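Local coordinates for protein yesU (Bacillus subtilis, PDB 1OQ1) that is of unknown function but has a galectin-like beta-sandwich fold and belongs to the concanavalin clan of protein families, at residues K169-F174 and E183-G188; F59-I64 and L165-G170; H38-S43 and A210-F215; W67-I72 and L117-R122. One frame throughout, in Å; residues are numbered along the deposited sequence.

Contact 1: K169-F174 and E183-G188; sequences KGYVHF and EWMDDG
Chi1 of -173° swings the Tyr171 ring opposite its own backbone nitrogen, while Glu183 has CG between N and the carbonyl carbon (chi1 80°) and runs extended from there. The carboxylate therefore reaches the hydroxyl end of the ring at its edge, with Glu183 OE2 3.0 Å from Tyr171 OH. The same oxygen lies in the plane of the imidazole, 3.5 Å from His173 CD2. Asn2, probably a cloning remnant, meets both polar ends: its backbone N donates to Glu183 OE2 and its OD1 is hydrogen-bonded to His173 NE2. Selenomethionine Met185, bent at chi2 and chi3, folds back over the start of the other strand, bringing Met185 CE to 3.8 Å from Tyr171 CB. This is a beta hairpin of strands 171-176 and 179-185, with Val172 and Trp184 as a hydrogen-bonded antiparallel pair (Val172 N to Trp184 O 2.9 Å, Trp184 N to Val172 O 2.8 Å). On that face Val172 CG2 meets the indole edge at Trp184 CE3, 4.1 Å away. They suit the side packed on the other sheet, where both meet Leu115 and Leu135, though Trp184 is only partly buried. Beyond the strands, Asp186 N donates to Gly170 O (2.8 Å); having no side chain, Gly170 lets the Asp186 carbonyl come close. Asp186 OD1 accepts from Gly188 N in an Asx turn, and its OD2 forms a salt bridge with Lys137.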
# COMPACT_ATOMS: atom_id res chain seq x y z
N LYS A 169 -12.26 7.47 7.96
CA LYS A 169 -12.32 7.26 9.40
C LYS A 169 -12.18 5.76 9.66
O LYS A 169 -11.20 5.15 9.23
CB LYS A 169 -13.61 7.84 9.97
CG LYS A 169 -13.64 9.37 9.88
CD LYS A 169 -14.78 9.98 10.68
CE LYS A 169 -14.73 11.50 10.62
NZ LYS A 169 -14.88 12.01 9.23
N GLY A 170 -13.13 5.14 10.35
CA GLY A 170 -12.99 3.72 10.62
C GLY A 170 -13.20 2.78 9.44
O GLY A 170 -12.83 1.60 9.50
N TYR A 171 -13.76 3.30 8.35
CA TYR A 171 -14.05 2.47 7.18
C TYR A 171 -12.94 2.31 6.14
O TYR A 171 -12.30 3.29 5.73
CB TYR A 171 -15.29 3.03 6.47
CG TYR A 171 -15.80 2.17 5.34
CD1 TYR A 171 -16.33 0.90 5.59
CD2 TYR A 171 -15.75 2.61 4.02
CE1 TYR A 171 -16.80 0.10 4.56
CE2 TYR A 171 -16.22 1.80 2.97
CZ TYR A 171 -16.75 0.55 3.26
OH TYR A 171 -17.23 -0.25 2.24
N VAL A 172 -12.72 1.07 5.71
CA VAL A 172 -11.73 0.73 4.68
C VAL A 172 -12.38 -0.25 3.70
O VAL A 172 -13.03 -1.21 4.11
CB VAL A 172 -10.48 0.03 5.27
CG1 VAL A 172 -9.52 -0.36 4.14
CG2 VAL A 172 -9.78 0.97 6.25
N HIS A 173 -12.20 0.01 2.40
CA HIS A 173 -12.75 -0.87 1.36
C HIS A 173 -11.70 -0.99 0.26
O HIS A 173 -11.07 -0.01 -0.11
CB HIS A 173 -14.05 -0.29 0.79
CG HIS A 173 -14.71 -1.17 -0.22
ND1 HIS A 173 -14.28 -1.25 -1.53
CD2 HIS A 173 -15.80 -1.97 -0.13
CE1 HIS A 173 -15.07 -2.07 -2.20
NE2 HIS A 173 -16.00 -2.52 -1.37
N PHE A 174 -11.54 -2.20 -0.25
CA PHE A 174 -10.54 -2.48 -1.28
C PHE A 174 -11.15 -3.26 -2.44
O PHE A 174 -11.86 -4.24 -2.22
CB PHE A 174 -9.39 -3.27 -0.65
CG PHE A 174 -8.27 -3.61 -1.59
CD1 PHE A 174 -7.64 -2.63 -2.33
CD2 PHE A 174 -7.81 -4.92 -1.68
CE1 PHE A 174 -6.54 -2.94 -3.14
CE2 PHE A 174 -6.72 -5.25 -2.48
CZ PHE A 174 -6.08 -4.26 -3.21
N GLU A 183 -13.49 -5.44 3.13
CA GLU A 183 -13.94 -4.18 3.71
C GLU A 183 -13.87 -4.31 5.23
O GLU A 183 -13.94 -5.42 5.76
CB GLU A 183 -15.35 -3.81 3.24
CG GLU A 183 -16.50 -4.50 3.93
CD GLU A 183 -17.84 -3.94 3.47
OE1 GLU A 183 -18.87 -4.25 4.10
OE2 GLU A 183 -17.86 -3.21 2.46
N TRP A 184 -13.72 -3.19 5.92
CA TRP A 184 -13.59 -3.23 7.37
C TRP A 184 -14.06 -1.94 8.02
O TRP A 184 -13.95 -0.86 7.45
CB TRP A 184 -12.11 -3.46 7.71
CG TRP A 184 -11.79 -3.48 9.17
CD1 TRP A 184 -12.27 -4.36 10.10
CD2 TRP A 184 -10.83 -2.66 9.85
NE1 TRP A 184 -11.67 -4.13 11.32
CE2 TRP A 184 -10.78 -3.10 11.19
CE3 TRP A 184 -10.00 -1.60 9.45
CZ2 TRP A 184 -9.93 -2.52 12.14
CZ3 TRP A 184 -9.16 -1.02 10.39
CH2 TRP A 184 -9.13 -1.48 11.72
N MSE A 185 -14.61 -2.07 9.23
CA MSE A 185 -15.06 -0.90 9.98
C MSE A 185 -14.43 -0.97 11.36
O MSE A 185 -14.84 -1.77 12.20
CB MSE A 185 -16.58 -0.86 10.11
CG MSE A 185 -17.12 0.33 10.91
SE MSE A 185 -16.73 2.07 10.12
CE MSE A 185 -18.16 2.13 8.82
N ASP A 186 -13.41 -0.14 11.57
CA ASP A 186 -12.69 -0.06 12.83
C ASP A 186 -13.63 0.61 13.84
O ASP A 186 -14.10 1.72 13.58
CB ASP A 186 -11.43 0.79 12.65
CG ASP A 186 -10.51 0.76 13.86
OD1 ASP A 186 -10.92 0.22 14.91
OD2 ASP A 186 -9.39 1.28 13.76
N ASP A 187 -13.89 -0.04 14.97
CA ASP A 187 -14.78 0.55 15.97
C ASP A 187 -14.03 1.52 16.88
O ASP A 187 -14.65 2.23 17.67
CB ASP A 187 -15.47 -0.53 16.82
CG ASP A 187 -14.49 -1.42 17.56
OD1 ASP A 187 -13.35 -0.97 17.84
OD2 ASP A 187 -14.86 -2.56 17.89
N GLY A 188 -12.71 1.52 16.77
CA GLY A 188 -11.89 2.42 17.56
C GLY A 188 -11.67 2.03 19.02
O GLY A 188 -11.15 2.83 19.79

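Contact 2: F59-I64 and L165-G170; sequences FPDGII and LIKDKG
The Asp61 and Lys167 side chains meet at about a right angle, the ammonium group coming from above the carboxylate plane to form a salt bridge (Lys167 NZ to Asp61 OD1 2.8 Å). Lysine's long chain suits the place: bent at chi2 and again at chi4 (65° each), it brings NZ round to Asp61 and to Lys169 O. Leu195 O is a further acceptor of this ammonium group. Asp61 OD1 is gripped by three donors: NZ, Lys169 N on its syn side (2.9 Å) and Gly62 N on its anti side (2.7 Å), the last two tilted from the plane. Three donors on one oxygen restrict the carboxylate's rotation, and the lysine's charge probably favours the ionised form of Asp61. Gly62 and Ile63 both face Lys167 in a G1 beta bulge, and glycine readily adopts the positive phi of the bulge's first position. Within the bulge Ile63 and Lys167 make the hydrogen-bonded pair (Ile63 N to Lys167 O 2.8 Å, Lys167 N to Ile63 O 2.9 Å). In the next, non-hydrogen-bonded pair, Ile64 and Ile166 lie side by side and touch through their CG1 branches (Ile64 CG1 to Ile166 CG1 4.0 Å). Their face turns toward strand 5-14, Ile64 meeting Glu7 and Ile166 meeting Tyr5. Leu165 and Lys167 face the opposing sheet, on strands 76-86 and 112-122, while strands 209-222 and 171-176 flank the pair.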
# COMPACT_ATOMS: atom_id res chain seq x y z
N PHE A 59 -1.50 12.76 3.41
CA PHE A 59 -2.86 12.81 2.89
C PHE A 59 -3.86 12.84 4.03
O PHE A 59 -3.61 12.31 5.11
CB PHE A 59 -3.13 11.61 1.98
CG PHE A 59 -2.24 11.57 0.77
CD1 PHE A 59 -1.14 10.72 0.72
CD2 PHE A 59 -2.49 12.42 -0.31
CE1 PHE A 59 -0.30 10.71 -0.39
CE2 PHE A 59 -1.65 12.42 -1.42
CZ PHE A 59 -0.55 11.56 -1.46
N PRO A 60 -5.00 13.49 3.82
CA PRO A 60 -6.03 13.57 4.86
C PRO A 60 -6.83 12.28 4.94
O PRO A 60 -6.64 11.36 4.14
CB PRO A 60 -6.88 14.75 4.40
CG PRO A 60 -6.87 14.56 2.90
CD PRO A 60 -5.40 14.27 2.63
N ASP A 61 -7.73 12.22 5.92
CA ASP A 61 -8.60 11.07 6.07
C ASP A 61 -9.70 11.31 5.04
O ASP A 61 -9.82 12.41 4.50
CB ASP A 61 -9.19 11.05 7.48
CG ASP A 61 -9.80 9.71 7.85
OD1 ASP A 61 -9.92 8.83 6.96
OD2 ASP A 61 -10.15 9.55 9.03
N GLY A 62 -10.51 10.29 4.76
CA GLY A 62 -11.60 10.46 3.80
C GLY A 62 -11.11 10.59 2.38
O GLY A 62 -11.35 11.61 1.72
N ILE A 63 -10.44 9.56 1.89
CA ILE A 63 -9.89 9.58 0.55
C ILE A 63 -10.07 8.27 -0.20
O ILE A 63 -10.35 7.23 0.40
CB ILE A 63 -8.37 9.86 0.59
CG1 ILE A 63 -7.69 8.84 1.52
CG2 ILE A 63 -8.11 11.29 1.07
CD1 ILE A 63 -6.16 8.88 1.50
N ILE A 64 -9.92 8.34 -1.52
CA ILE A 64 -10.01 7.16 -2.37
C ILE A 64 -8.67 7.13 -3.10
O ILE A 64 -8.31 8.08 -3.80
CB ILE A 64 -11.18 7.26 -3.36
CG1 ILE A 64 -12.51 7.27 -2.59
CG2 ILE A 64 -11.14 6.07 -4.33
CD1 ILE A 64 -13.74 7.33 -3.47
N LEU A 165 -8.71 1.89 -3.26
CA LEU A 165 -8.80 1.80 -1.82
C LEU A 165 -9.55 2.99 -1.22
O LEU A 165 -9.24 4.13 -1.55
CB LEU A 165 -7.39 1.75 -1.22
CG LEU A 165 -7.28 1.68 0.30
CD1 LEU A 165 -7.66 0.29 0.77
CD2 LEU A 165 -5.85 2.01 0.72
N ILE A 166 -10.53 2.72 -0.37
CA ILE A 166 -11.28 3.79 0.30
C ILE A 166 -10.90 3.82 1.77
O ILE A 166 -10.86 2.78 2.43
CB ILE A 166 -12.82 3.56 0.23
CG1 ILE A 166 -13.28 3.54 -1.23
CG2 ILE A 166 -13.55 4.67 1.00
CD1 ILE A 166 -14.74 3.16 -1.38
N LYS A 167 -10.61 5.01 2.28
CA LYS A 167 -10.24 5.21 3.69
C LYS A 167 -11.06 6.40 4.20
O LYS A 167 -10.85 7.54 3.77
CB LYS A 167 -8.75 5.51 3.82
CG LYS A 167 -8.32 6.00 5.20
CD LYS A 167 -8.51 4.93 6.26
CE LYS A 167 -8.05 5.42 7.62
NZ LYS A 167 -8.87 6.55 8.13
N ASP A 168 -11.98 6.13 5.11
CA ASP A 168 -12.84 7.17 5.65
C ASP A 168 -13.09 6.87 7.11
O ASP A 168 -14.01 6.13 7.47
CB ASP A 168 -14.15 7.20 4.85
CG ASP A 168 -15.08 8.32 5.29
OD1 ASP A 168 -14.61 9.24 5.99
OD2 ASP A 168 -16.27 8.28 4.92
N LYS A 169 -12.26 7.47 7.96
CA LYS A 169 -12.32 7.26 9.40
C LYS A 169 -12.18 5.76 9.66
O LYS A 169 -11.20 5.15 9.23
CB LYS A 169 -13.61 7.84 9.97
CG LYS A 169 -13.64 9.37 9.88
CD LYS A 169 -14.78 9.98 10.68
CE LYS A 169 -14.73 11.50 10.62
NZ LYS A 169 -14.88 12.01 9.23
N GLY A 170 -13.13 5.14 10.35
CA GLY A 170 -12.99 3.72 10.62
C GLY A 170 -13.20 2.78 9.44
O GLY A 170 -12.83 1.60 9.50

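Contact 3: H38-S43 and A210-F215; sequences HSLHLS and AVYRDF
One face of the His41 imidazole is covered by Val211, whose CG2 methyl makes a CH-pi contact 3.6 Å from the ring centroid, displaced toward the rim. The two side chains run alongside each other, so valine's methyl rests on the imidazole. With CG1 anti to the backbone N (chi1 177°), the other branch turns to Ser39, Val211 CG1 lying 3.4 Å from Ser39 OG, which is hydrogen-bonded to Asp36 O. The Arg213 guanidinium carries the His38 carbonyl over one face (His38 O to Arg213 CZ 3.0 Å), a position that gives no hydrogen bond. At the phenol, Leu40 O lies near the ring plane, and Leu42 crosses at about a right angle, with Leu42 CD1 3.6 Å from Tyr212 CE1. The backbones are antiparallel: Leu40 O takes Tyr212 N at 2.8 Å and Ala210 O takes Leu42 N at 2.9 Å, whereas Leu40 N to Tyr212 O is weak. Leucine, alanine and tyrosine suit the buried face, where Tyr212 OH is hydrogen-bonded to Gln204 NE2 of the opposing sheet. Strand 40-44 has strand 31-34 as its other neighbour, and strand 209-222 bonds onward to strand 63-73 through Val211 with Ser70 and Arg213 with Asp68.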
# COMPACT_ATOMS: atom_id res chain seq x y z
N HIS A 38 8.40 4.10 -19.74
CA HIS A 38 7.79 5.24 -19.06
C HIS A 38 6.81 4.83 -17.97
O HIS A 38 5.69 5.35 -17.89
CB HIS A 38 7.09 6.14 -20.09
CG HIS A 38 8.02 6.83 -21.03
ND1 HIS A 38 8.82 7.89 -20.64
CD2 HIS A 38 8.33 6.58 -22.32
CE1 HIS A 38 9.57 8.26 -21.66
NE2 HIS A 38 9.30 7.48 -22.69
N SER A 39 7.24 3.91 -17.12
CA SER A 39 6.41 3.43 -16.02
C SER A 39 7.35 3.00 -14.89
O SER A 39 8.45 2.53 -15.15
CB SER A 39 5.56 2.25 -16.48
OG SER A 39 6.37 1.20 -16.97
N LEU A 40 6.90 3.15 -13.65
CA LEU A 40 7.72 2.79 -12.50
C LEU A 40 7.90 1.28 -12.34
O LEU A 40 6.94 0.55 -12.10
CB LEU A 40 7.13 3.36 -11.21
CG LEU A 40 7.82 2.93 -9.91
CD1 LEU A 40 9.24 3.48 -9.88
CD2 LEU A 40 7.05 3.44 -8.71
N HIS A 41 9.15 0.83 -12.47
CA HIS A 41 9.48 -0.58 -12.29
C HIS A 41 10.18 -0.68 -10.94
O HIS A 41 11.17 0.01 -10.71
CB HIS A 41 10.44 -1.07 -13.38
CG HIS A 41 9.80 -1.24 -14.72
ND1 HIS A 41 9.62 -2.47 -15.31
CD2 HIS A 41 9.32 -0.33 -15.60
CE1 HIS A 41 9.05 -2.31 -16.49
NE2 HIS A 41 8.86 -1.02 -16.69
N LEU A 42 9.65 -1.50 -10.05
CA LEU A 42 10.28 -1.68 -8.74
C LEU A 42 10.80 -3.11 -8.62
O LEU A 42 10.05 -4.07 -8.82
CB LEU A 42 9.29 -1.39 -7.60
CG LEU A 42 8.89 0.08 -7.40
CD1 LEU A 42 7.94 0.19 -6.21
CD2 LEU A 42 10.13 0.93 -7.16
N SER A 43 12.09 -3.24 -8.31
CA SER A 43 12.72 -4.56 -8.14
C SER A 43 13.61 -4.50 -6.90
O SER A 43 13.54 -3.54 -6.14
CB SER A 43 13.53 -4.94 -9.38
OG SER A 43 14.51 -3.96 -9.68
N ALA A 210 7.56 -5.59 -10.13
CA ALA A 210 6.24 -5.07 -10.49
C ALA A 210 6.32 -3.69 -11.12
O ALA A 210 7.31 -2.98 -10.96
CB ALA A 210 5.35 -5.03 -9.25
N VAL A 211 5.26 -3.32 -11.83
CA VAL A 211 5.19 -2.02 -12.48
C VAL A 211 3.98 -1.26 -11.95
O VAL A 211 2.90 -1.83 -11.80
CB VAL A 211 5.06 -2.17 -14.01
CG1 VAL A 211 4.90 -0.80 -14.66
CG2 VAL A 211 6.29 -2.88 -14.56
N TYR A 212 4.18 0.02 -11.65
CA TYR A 212 3.12 0.87 -11.13
C TYR A 212 2.93 2.10 -12.01
O TYR A 212 3.90 2.64 -12.55
CB TYR A 212 3.44 1.32 -9.70
CG TYR A 212 3.75 0.19 -8.73
CD1 TYR A 212 4.98 -0.47 -8.77
CD2 TYR A 212 2.81 -0.22 -7.79
CE1 TYR A 212 5.26 -1.51 -7.88
CE2 TYR A 212 3.08 -1.26 -6.90
CZ TYR A 212 4.31 -1.90 -6.95
OH TYR A 212 4.59 -2.92 -6.08
N ARG A 213 1.69 2.56 -12.12
CA ARG A 213 1.37 3.74 -12.93
C ARG A 213 0.15 4.48 -12.39
O ARG A 213 -0.66 3.91 -11.67
CB ARG A 213 1.07 3.31 -14.36
CG ARG A 213 2.27 3.23 -15.28
CD ARG A 213 2.34 4.48 -16.13
NE ARG A 213 2.85 4.19 -17.47
CZ ARG A 213 2.75 5.03 -18.49
NH1 ARG A 213 2.16 6.20 -18.33
NH2 ARG A 213 3.24 4.69 -19.68
N ASP A 214 0.05 5.75 -12.75
CA ASP A 214 -1.07 6.62 -12.38
C ASP A 214 -1.60 6.49 -10.96
O ASP A 214 -2.73 6.07 -10.74
CB ASP A 214 -2.23 6.41 -13.36
CG ASP A 214 -1.80 6.59 -14.81
OD1 ASP A 214 -0.92 7.43 -15.08
OD2 ASP A 214 -2.37 5.89 -15.69
N PHE A 215 -0.77 6.89 -10.00
CA PHE A 215 -1.11 6.86 -8.58
C PHE A 215 -1.86 8.16 -8.27
O PHE A 215 -1.33 9.25 -8.44
CB PHE A 215 0.19 6.76 -7.78
CG PHE A 215 0.03 7.01 -6.30
CD1 PHE A 215 -0.99 6.40 -5.58
CD2 PHE A 215 0.94 7.81 -5.63
CE1 PHE A 215 -1.10 6.60 -4.20
CE2 PHE A 215 0.85 8.02 -4.26
CZ PHE A 215 -0.18 7.41 -3.54

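Contact 4: W67-I72 and L117-R122; sequences WDFSPI and LSYFRR
Tyr119 drives a ring edge into the face of Phe69 in a T-shaped pair, its CE1 above the centre of the phenyl ring. The centroids are 4.9 Å apart and the planes stand at 85°. The far end of the same tyrosine reaches the indole, where Trp67 NE1 donates to Tyr119 OH at 3.2 Å; the hydroxyl lies 17° out of the indole plane and the N-H points at it only moderately well. Tyrosine suits this spot because it packs as an aromatic ring and also satisfies a buried indole N-H. Its CG sits between the backbone N and the carbonyl carbon (chi1 59°), which directs the ring between Trp67 and Phe69. Next along the two segments, Pro71 CB makes a CH-pi contact over one face of Phe120, 3.6 Å from Phe120 CE1, and Arg122 CG lies over the opposite face. Proline offers a compact, rigid apolar surface here, and its nitrogen lies near the rim of the Phe69 face opposite Tyr119. Further out, Asp149 OD2 accepts from Phe120 N and forms a salt bridge with Arg122 NH2, so Asp149 meets the chain at the corner it turns at Phe120. Phe202 meets Trp67 edge-to-face, Tyr212 touches both Trp67 and Tyr119, and Cys78 touches Phe69 and Tyr119. No backbone bond joins the two segments: strands 63-73 and 112-122 belong to different sheets, and their side chains interlock as an aromatic cluster in the buried core of a galectin-like beta sandwich.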
# COMPACT_ATOMS: atom_id res chain seq x y z
N TRP A 67 -4.45 3.26 -8.29
CA TRP A 67 -3.20 3.07 -9.01
C TRP A 67 -3.29 1.84 -9.91
O TRP A 67 -4.11 0.96 -9.68
CB TRP A 67 -2.01 2.94 -8.03
CG TRP A 67 -1.91 1.65 -7.23
CD1 TRP A 67 -1.09 0.59 -7.50
CD2 TRP A 67 -2.61 1.33 -6.02
NE1 TRP A 67 -1.23 -0.38 -6.52
CE2 TRP A 67 -2.16 0.06 -5.60
CE3 TRP A 67 -3.57 2.00 -5.25
CZ2 TRP A 67 -2.64 -0.57 -4.44
CZ3 TRP A 67 -4.05 1.38 -4.09
CH2 TRP A 67 -3.58 0.11 -3.70
N ASP A 68 -2.46 1.83 -10.96
CA ASP A 68 -2.40 0.71 -11.89
C ASP A 68 -1.26 -0.18 -11.41
O ASP A 68 -0.18 0.32 -11.10
CB ASP A 68 -2.12 1.22 -13.31
CG ASP A 68 -3.38 1.65 -14.03
OD1 ASP A 68 -4.41 1.90 -13.37
OD2 ASP A 68 -3.35 1.74 -15.28
N PHE A 69 -1.51 -1.48 -11.37
CA PHE A 69 -0.53 -2.46 -10.89
C PHE A 69 -0.31 -3.61 -11.87
O PHE A 69 -1.27 -4.18 -12.38
CB PHE A 69 -1.02 -3.04 -9.55
CG PHE A 69 -0.18 -4.18 -9.03
CD1 PHE A 69 1.09 -3.95 -8.50
CD2 PHE A 69 -0.66 -5.48 -9.05
CE1 PHE A 69 1.86 -5.00 -8.00
CE2 PHE A 69 0.09 -6.54 -8.55
CZ PHE A 69 1.36 -6.30 -8.02
N SER A 70 0.95 -3.96 -12.11
CA SER A 70 1.29 -5.06 -13.01
C SER A 70 2.32 -5.98 -12.37
O SER A 70 3.47 -5.58 -12.15
CB SER A 70 1.88 -4.52 -14.31
OG SER A 70 1.01 -3.62 -14.95
N PRO A 71 1.93 -7.22 -12.03
CA PRO A 71 2.88 -8.16 -11.42
C PRO A 71 3.71 -8.73 -12.56
O PRO A 71 3.18 -9.36 -13.47
CB PRO A 71 1.96 -9.20 -10.78
CG PRO A 71 0.81 -9.25 -11.74
CD PRO A 71 0.57 -7.79 -12.07
N ILE A 72 5.02 -8.51 -12.51
CA ILE A 72 5.91 -8.96 -13.58
C ILE A 72 6.67 -10.25 -13.29
O ILE A 72 6.82 -11.09 -14.18
CB ILE A 72 6.94 -7.86 -13.92
CG1 ILE A 72 6.20 -6.57 -14.28
CG2 ILE A 72 7.84 -8.30 -15.08
CD1 ILE A 72 5.21 -6.71 -15.42
N LEU A 117 -2.16 -3.00 3.72
CA LEU A 117 -2.90 -4.00 2.98
C LEU A 117 -2.01 -4.73 1.99
O LEU A 117 -1.48 -4.13 1.05
CB LEU A 117 -4.06 -3.32 2.24
CG LEU A 117 -5.30 -4.14 1.88
CD1 LEU A 117 -6.38 -3.20 1.37
CD2 LEU A 117 -4.96 -5.19 0.85
N SER A 118 -1.83 -6.02 2.22
CA SER A 118 -0.99 -6.83 1.34
C SER A 118 -1.82 -7.48 0.25
O SER A 118 -2.95 -7.91 0.47
CB SER A 118 -0.27 -7.90 2.16
OG SER A 118 -1.19 -8.64 2.93
N TYR A 119 -1.24 -7.53 -0.95
CA TYR A 119 -1.90 -8.14 -2.10
C TYR A 119 -0.81 -8.82 -2.93
O TYR A 119 0.37 -8.50 -2.80
CB TYR A 119 -2.67 -7.09 -2.90
CG TYR A 119 -1.84 -5.94 -3.43
CD1 TYR A 119 -1.32 -5.97 -4.72
CD2 TYR A 119 -1.61 -4.81 -2.64
CE1 TYR A 119 -0.61 -4.89 -5.23
CE2 TYR A 119 -0.89 -3.72 -3.15
CZ TYR A 119 -0.40 -3.77 -4.44
OH TYR A 119 0.28 -2.69 -4.95
N PHE A 120 -1.21 -9.75 -3.78
CA PHE A 120 -0.24 -10.54 -4.54
C PHE A 120 0.74 -11.11 -3.52
O PHE A 120 1.96 -10.90 -3.60
CB PHE A 120 0.52 -9.71 -5.58
CG PHE A 120 1.25 -10.56 -6.60
CD1 PHE A 120 0.55 -11.14 -7.66
CD2 PHE A 120 2.60 -10.83 -6.46
CE1 PHE A 120 1.20 -11.98 -8.57
CE2 PHE A 120 3.26 -11.68 -7.37
CZ PHE A 120 2.55 -12.25 -8.42
N ARG A 121 0.20 -11.80 -2.52
CA ARG A 121 1.03 -12.39 -1.47
C ARG A 121 1.51 -13.72 -2.02
O ARG A 121 0.84 -14.75 -1.85
CB ARG A 121 0.19 -12.61 -0.21
CG ARG A 121 -0.56 -11.36 0.24
CD ARG A 121 -1.43 -11.63 1.46
NE ARG A 121 -0.64 -11.98 2.63
CZ ARG A 121 -0.59 -13.19 3.18
NH1 ARG A 121 -1.29 -14.20 2.67
NH2 ARG A 121 0.15 -13.39 4.26
N ARG A 122 2.67 -13.71 -2.68
CA ARG A 122 3.21 -14.91 -3.30
C ARG A 122 4.69 -15.14 -2.98
O ARG A 122 5.41 -15.71 -3.79
CB ARG A 122 3.03 -14.82 -4.82
CG ARG A 122 1.69 -14.26 -5.29
CD ARG A 122 0.51 -15.18 -4.96
NE ARG A 122 -0.76 -14.47 -5.12
CZ ARG A 122 -1.37 -14.27 -6.28
NH1 ARG A 122 -0.85 -14.73 -7.41
NH2 ARG A 122 -2.51 -13.57 -6.31

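How the contacts relate
Contacts 1, 2 and 3 are strand pairings within one curled antiparallel sheet, whereas contact 4 spans the gap to the other sheet. Contacts 1 and 2 adjoin, with centres about 9 Å apart, and share Lys169 and Gly170 at the turn between strands 161-168 and 171-176. Contacts 3 and 4 have centres about 11 Å apart and are joined where strands 209-222 and 63-73 pair. Contacts 1 and 3 stand on opposite sides of the chain's centre, their own centres about 28 Å apart. Along the sequence, contact 3 encloses all the others and contact 2 encloses contact 4, so in contacts 2 and 3 the sheet pairs residues far apart in sequence, while contact 1 is a local hairpin.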